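Local coordinates for glycosyl hydrolases family 31 family protein (Aspergillus niger, PDB 6DRU) that removes alpha-xylose from the non-reducing terminal glucose of xyloglucan oligosaccharides as a family 31 glycoside hydrolase, at residues Phe392-Ala397 and Gln445-Gly450. Numbering follows the deposited sequence.
With XYS (alpha-D-xylopyranose), chain N; BGC (beta-D-glucopyranose), chain F.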
ATOM      1  N   PHE A 392     -15.373 -26.507 -28.037  1.00 52.52           N
ATOM      2  CA  PHE A 392     -14.345 -25.481 -27.930  1.00 54.40           C
ATOM      3  C   PHE A 392     -13.297 -25.852 -26.893  1.00 57.90           C
ATOM      4  O   PHE A 392     -13.618 -26.360 -25.816  1.00 59.86           O
ATOM      5  CB  PHE A 392     -14.974 -24.131 -27.597  1.00 47.24           C
ATOM      6  CG  PHE A 392     -15.842 -23.598 -28.695  1.00 50.95           C
ATOM      7  CD1 PHE A 392     -15.276 -23.000 -29.807  1.00 50.24           C
ATOM      8  CD2 PHE A 392     -17.219 -23.724 -28.634  1.00 48.61           C
ATOM      9  CE1 PHE A 392     -16.068 -22.516 -30.828  1.00 51.74           C
ATOM     10  CE2 PHE A 392     -18.019 -23.243 -29.656  1.00 55.90           C
ATOM     11  CZ  PHE A 392     -17.441 -22.638 -30.755  1.00 56.30           C
ATOM     12  N   TRP A 393     -12.042 -25.583 -27.233  1.00 59.96           N
ATOM     13  CA  TRP A 393     -10.887 -25.878 -26.393  1.00 56.87           C
ATOM     14  C   TRP A 393     -10.374 -24.554 -25.836  1.00 66.19           C
ATOM     15  O   TRP A 393      -9.649 -23.822 -26.517  1.00 65.28           O
ATOM     16  CB  TRP A 393      -9.817 -26.608 -27.201  1.00 56.28           C
ATOM     17  CG  TRP A 393      -8.652 -27.091 -26.402  1.00 58.25           C
ATOM     18  CD1 TRP A 393      -8.501 -27.027 -25.050  1.00 61.93           C
ATOM     19  CD2 TRP A 393      -7.469 -27.721 -26.909  1.00 64.55           C
ATOM     20  NE1 TRP A 393      -7.298 -27.575 -24.684  1.00 58.70           N
ATOM     21  CE2 TRP A 393      -6.645 -28.009 -25.806  1.00 63.09           C
ATOM     22  CE3 TRP A 393      -7.028 -28.067 -28.190  1.00 59.46           C
ATOM     23  CZ2 TRP A 393      -5.404 -28.629 -25.941  1.00 66.33           C
ATOM     24  CZ3 TRP A 393      -5.797 -28.684 -28.323  1.00 58.57           C
ATOM     25  CH2 TRP A 393      -4.998 -28.956 -27.205  1.00 61.99           C
ATOM     26  N   ILE A 394     -10.766 -24.241 -24.602  1.00 58.69           N
ATOM     27  CA  ILE A 394     -10.413 -22.967 -23.973  1.00 56.77           C
ATOM     28  C   ILE A 394      -9.130 -23.189 -23.179  1.00 61.62           C
ATOM     29  O   ILE A 394      -9.143 -23.503 -21.989  1.00 67.81           O
ATOM     30  CB  ILE A 394     -11.550 -22.415 -23.123  1.00 56.43           C
ATOM     31  CG1 ILE A 394     -12.299 -23.553 -22.424  1.00 53.83           C
ATOM     32  CG2 ILE A 394     -12.460 -21.605 -24.003  1.00 57.12           C
ATOM     33  CD1 ILE A 394     -13.405 -23.086 -21.499  1.00 54.11           C
ATOM     34  N   ASP A 395      -8.008 -23.000 -23.856  1.00 65.50           N
ATOM     35  CA  ASP A 395      -6.691 -23.310 -23.334  1.00 66.06           C
ATOM     36  C   ASP A 395      -6.030 -22.053 -22.780  1.00 68.44           C
ATOM     37  O   ASP A 395      -6.339 -20.934 -23.198  1.00 63.78           O
ATOM     38  CB  ASP A 395      -5.834 -23.924 -24.444  1.00 59.72           C
ATOM     39  CG  ASP A 395      -4.464 -24.346 -23.971  1.00 70.14           C
ATOM     40  OD1 ASP A 395      -3.493 -24.117 -24.722  1.00 70.88           O
ATOM     41  OD2 ASP A 395      -4.352 -24.878 -22.846  1.00 84.34           O
ATOM     42  N   GLN A 396      -5.133 -22.252 -21.813  1.00 65.42           N
ATOM     43  CA  GLN A 396      -4.242 -21.196 -21.325  1.00 62.77           C
ATOM     44  C   GLN A 396      -5.012 -20.029 -20.712  1.00 57.94           C
ATOM     45  O   GLN A 396      -4.639 -18.865 -20.871  1.00 80.05           O
ATOM     46  CB  GLN A 396      -3.316 -20.707 -22.439  1.00 48.05           C
ATOM     47  CG  GLN A 396      -2.221 -21.691 -22.771  1.00 60.46           C
ATOM     48  CD  GLN A 396      -0.896 -21.298 -22.165  1.00 60.77           C
ATOM     49  OE1 GLN A 396      -0.446 -20.166 -22.319  1.00 76.03           O
ATOM     50  NE2 GLN A 396      -0.262 -22.233 -21.467  1.00 70.65           N
ATOM     51  N   ALA A 397      -6.091 -20.339 -19.998  1.00 60.39           N
ATOM     52  CA  ALA A 397      -6.929 -19.329 -19.362  1.00 63.12           C
ATOM     53  C   ALA A 397      -6.859 -19.420 -17.840  1.00 57.84           C
ATOM     54  O   ALA A 397      -7.876 -19.330 -17.148  1.00 61.48           O
ATOM     55  CB  ALA A 397      -8.373 -19.450 -19.838  1.00 50.53           C
ATOM     56  N   GLN A 445     -17.802 -20.318 -18.053  1.00 60.92           N
ATOM     57  CA  GLN A 445     -19.156 -19.778 -18.081  1.00 61.48           C
ATOM     58  C   GLN A 445     -19.469 -19.098 -19.408  1.00 62.35           C
ATOM     59  O   GLN A 445     -20.618 -19.130 -19.863  1.00 60.38           O
ATOM     60  CB  GLN A 445     -19.338 -18.801 -16.916  1.00 58.09           C
ATOM     61  CG  GLN A 445     -20.680 -18.089 -16.879  1.00 58.38           C
ATOM     62  CD  GLN A 445     -20.712 -16.960 -15.865  1.00 64.38           C
ATOM     63  OE1 GLN A 445     -19.685 -16.353 -15.560  1.00 67.80           O
ATOM     64  NE2 GLN A 445     -21.896 -16.671 -15.338  1.00 80.31           N
ATOM     65  N   ALA A 446     -18.468 -18.485 -20.043  1.00 60.49           N
ATOM     66  CA  ALA A 446     -18.706 -17.803 -21.311  1.00 56.09           C
ATOM     67  C   ALA A 446     -19.220 -18.763 -22.379  1.00 60.64           C
ATOM     68  O   ALA A 446     -20.161 -18.437 -23.112  1.00 65.75           O
ATOM     69  CB  ALA A 446     -17.426 -17.110 -21.780  1.00 51.24           C
ATOM     70  N   ILE A 447     -18.628 -19.955 -22.477  1.00 55.11           N
ATOM     71  CA  ILE A 447     -19.086 -20.918 -23.476  1.00 63.24           C
ATOM     72  C   ILE A 447     -20.331 -21.647 -22.994  1.00 65.10           C
ATOM     73  O   ILE A 447     -21.198 -22.001 -23.804  1.00 62.17           O
ATOM     74  CB  ILE A 447     -17.967 -21.905 -23.848  1.00 57.53           C
ATOM     75  CG1 ILE A 447     -16.795 -21.167 -24.480  1.00 53.01           C
ATOM     76  CG2 ILE A 447     -18.466 -22.962 -24.807  1.00 60.16           C
ATOM     77  CD1 ILE A 447     -15.697 -20.909 -23.516  1.00 69.25           C
ATOM     78  N   GLU A 448     -20.452 -21.874 -21.685  1.00 63.72           N
ATOM     79  CA  GLU A 448     -21.670 -22.481 -21.162  1.00 59.39           C
ATOM     80  C   GLU A 448     -22.882 -21.627 -21.505  1.00 63.00           C
ATOM     81  O   GLU A 448     -23.919 -22.147 -21.935  1.00 57.70           O
ATOM     82  CB  GLU A 448     -21.556 -22.673 -19.651  1.00 57.47           C
ATOM     83  CG  GLU A 448     -22.805 -23.250 -19.001  1.00 65.43           C
ATOM     84  CD  GLU A 448     -22.990 -24.730 -19.289  1.00 78.64           C
ATOM     85  OE1 GLU A 448     -22.038 -25.367 -19.789  1.00 79.40           O
ATOM     86  OE2 GLU A 448     -24.090 -25.257 -19.018  1.00 76.93           O
ATOM     87  N   GLU A 449     -22.763 -20.308 -21.335  1.00 63.99           N
ATOM     88  CA  GLU A 449     -23.847 -19.409 -21.712  1.00 60.77           C
ATOM     89  C   GLU A 449     -24.109 -19.469 -23.211  1.00 65.22           C
ATOM     90  O   GLU A 449     -25.265 -19.427 -23.650  1.00 71.55           O
ATOM     91  CB  GLU A 449     -23.514 -17.979 -21.281  1.00 62.56           C
ATOM     92  CG  GLU A 449     -23.493 -17.771 -19.774  1.00 76.58           C
ATOM     93  CD  GLU A 449     -22.910 -16.425 -19.374  1.00 86.26           C
ATOM     94  OE1 GLU A 449     -22.152 -15.835 -20.175  1.00 79.07           O
ATOM     95  OE2 GLU A 449     -23.208 -15.961 -18.252  1.00 84.70           O
ATOM     96  N   GLY A 450     -23.048 -19.578 -24.014  1.00 61.57           N
ATOM     97  CA  GLY A 450     -23.231 -19.675 -25.454  1.00 57.21           C
ATOM     98  C   GLY A 450     -23.854 -20.990 -25.880  1.00 65.52           C
ATOM     99  O   GLY A 450     -24.748 -21.015 -26.731  1.00 63.11           O
TER
HETATM  100  C1  XYS N 834      -0.804 -25.384 -24.229  1.00 74.91           C
HETATM  101  C2  XYS N 834      -1.734 -26.551 -23.992  1.00 72.98           C
HETATM  102  C3  XYS N 834      -1.448 -27.626 -25.017  1.00 72.64           C
HETATM  103  C4  XYS N 834      -1.512 -27.033 -26.407  1.00 71.74           C
HETATM  104  C5  XYS N 834      -0.626 -25.808 -26.472  1.00 73.07           C
HETATM  105  O1  XYS N 834       0.530 -25.821 -24.124  1.00 64.79           O
HETATM  106  O2  XYS N 834      -1.535 -27.059 -22.694  1.00 73.96           O
HETATM  107  O3  XYS N 834      -2.398 -28.659 -24.900  1.00 76.70           O
HETATM  108  O4  XYS N 834      -1.064 -27.984 -27.342  1.00 63.86           O
HETATM  109  O5  XYS N 834      -1.040 -24.858 -25.514  1.00 71.89           O
HETATM  110  C2  BGC F   5       6.119 -22.944 -23.016  1.00 78.70           C
HETATM  111  C3  BGC F   5       4.976 -22.404 -22.229  1.00 77.59           C
HETATM  112  C4  BGC F   5       3.754 -22.221 -23.148  1.00 70.77           C
HETATM  113  C5  BGC F   5       3.482 -23.487 -23.910  1.00 73.66           C
HETATM  114  C6  BGC F   5       2.355 -23.253 -24.908  1.00 72.71           C
HETATM  115  C1  BGC F   5       5.665 -24.218 -23.680  1.00 74.67           C
HETATM  116  O2  BGC F   5       7.247 -23.211 -22.153  1.00 83.71           O
HETATM  117  O3  BGC F   5       5.340 -21.190 -21.677  1.00 76.03           O
HETATM  118  O4  BGC F   5       2.620 -21.900 -22.373  1.00 63.38           O
HETATM  119  O5  BGC F   5       4.638 -23.890 -24.618  1.00 79.50           O
HETATM  120  O6  BGC F   5       2.370 -24.271 -25.886  1.00 61.37           O
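In the TIM barrel of this family 31 enzyme, Phe-392 and Ile-394 on the outer side of strand 391-394 pack against Ile-447 of helix 439-455, which covers that side. Ile-447 serves both neighbours with separate branches. It holds CG1 anti to its carbonyl carbon (chi1 -63°), and its CD1 meets Ile-394 tip to tip, 3.7 Å from CD1 of that residue and also close to its CG2. The other branch, CG2, approaches the Phe-392 ring obliquely, 4.1 Å from CD2. The contact is wholly apolar and buried; Phe-451 and His-443 of the same helix touch Phe-392 and Ile-394 respectively, while Trp-377 and Leu-380 of helix 370-385 also pack on the phenyl ring. Alternate residues turn the other way, into the barrel. Trp-393 presents its ring edge to the xylose, CZ2 lying 3.2 Å from O3 of the sugar, and CB of Asp-395 lies above one indole face, offset toward its rim. Just past the strand end, the active-site residue Asp-395 brings OD1 within 2.7 Å of the xylose O5; Asp-487, the proton donor, is hydrogen-bonded to this sugar. An apolar outer side under a helix and active-site residues at C-terminal strand ends, here the family 31 aspartate, are typical of (beta/alpha)8 barrels.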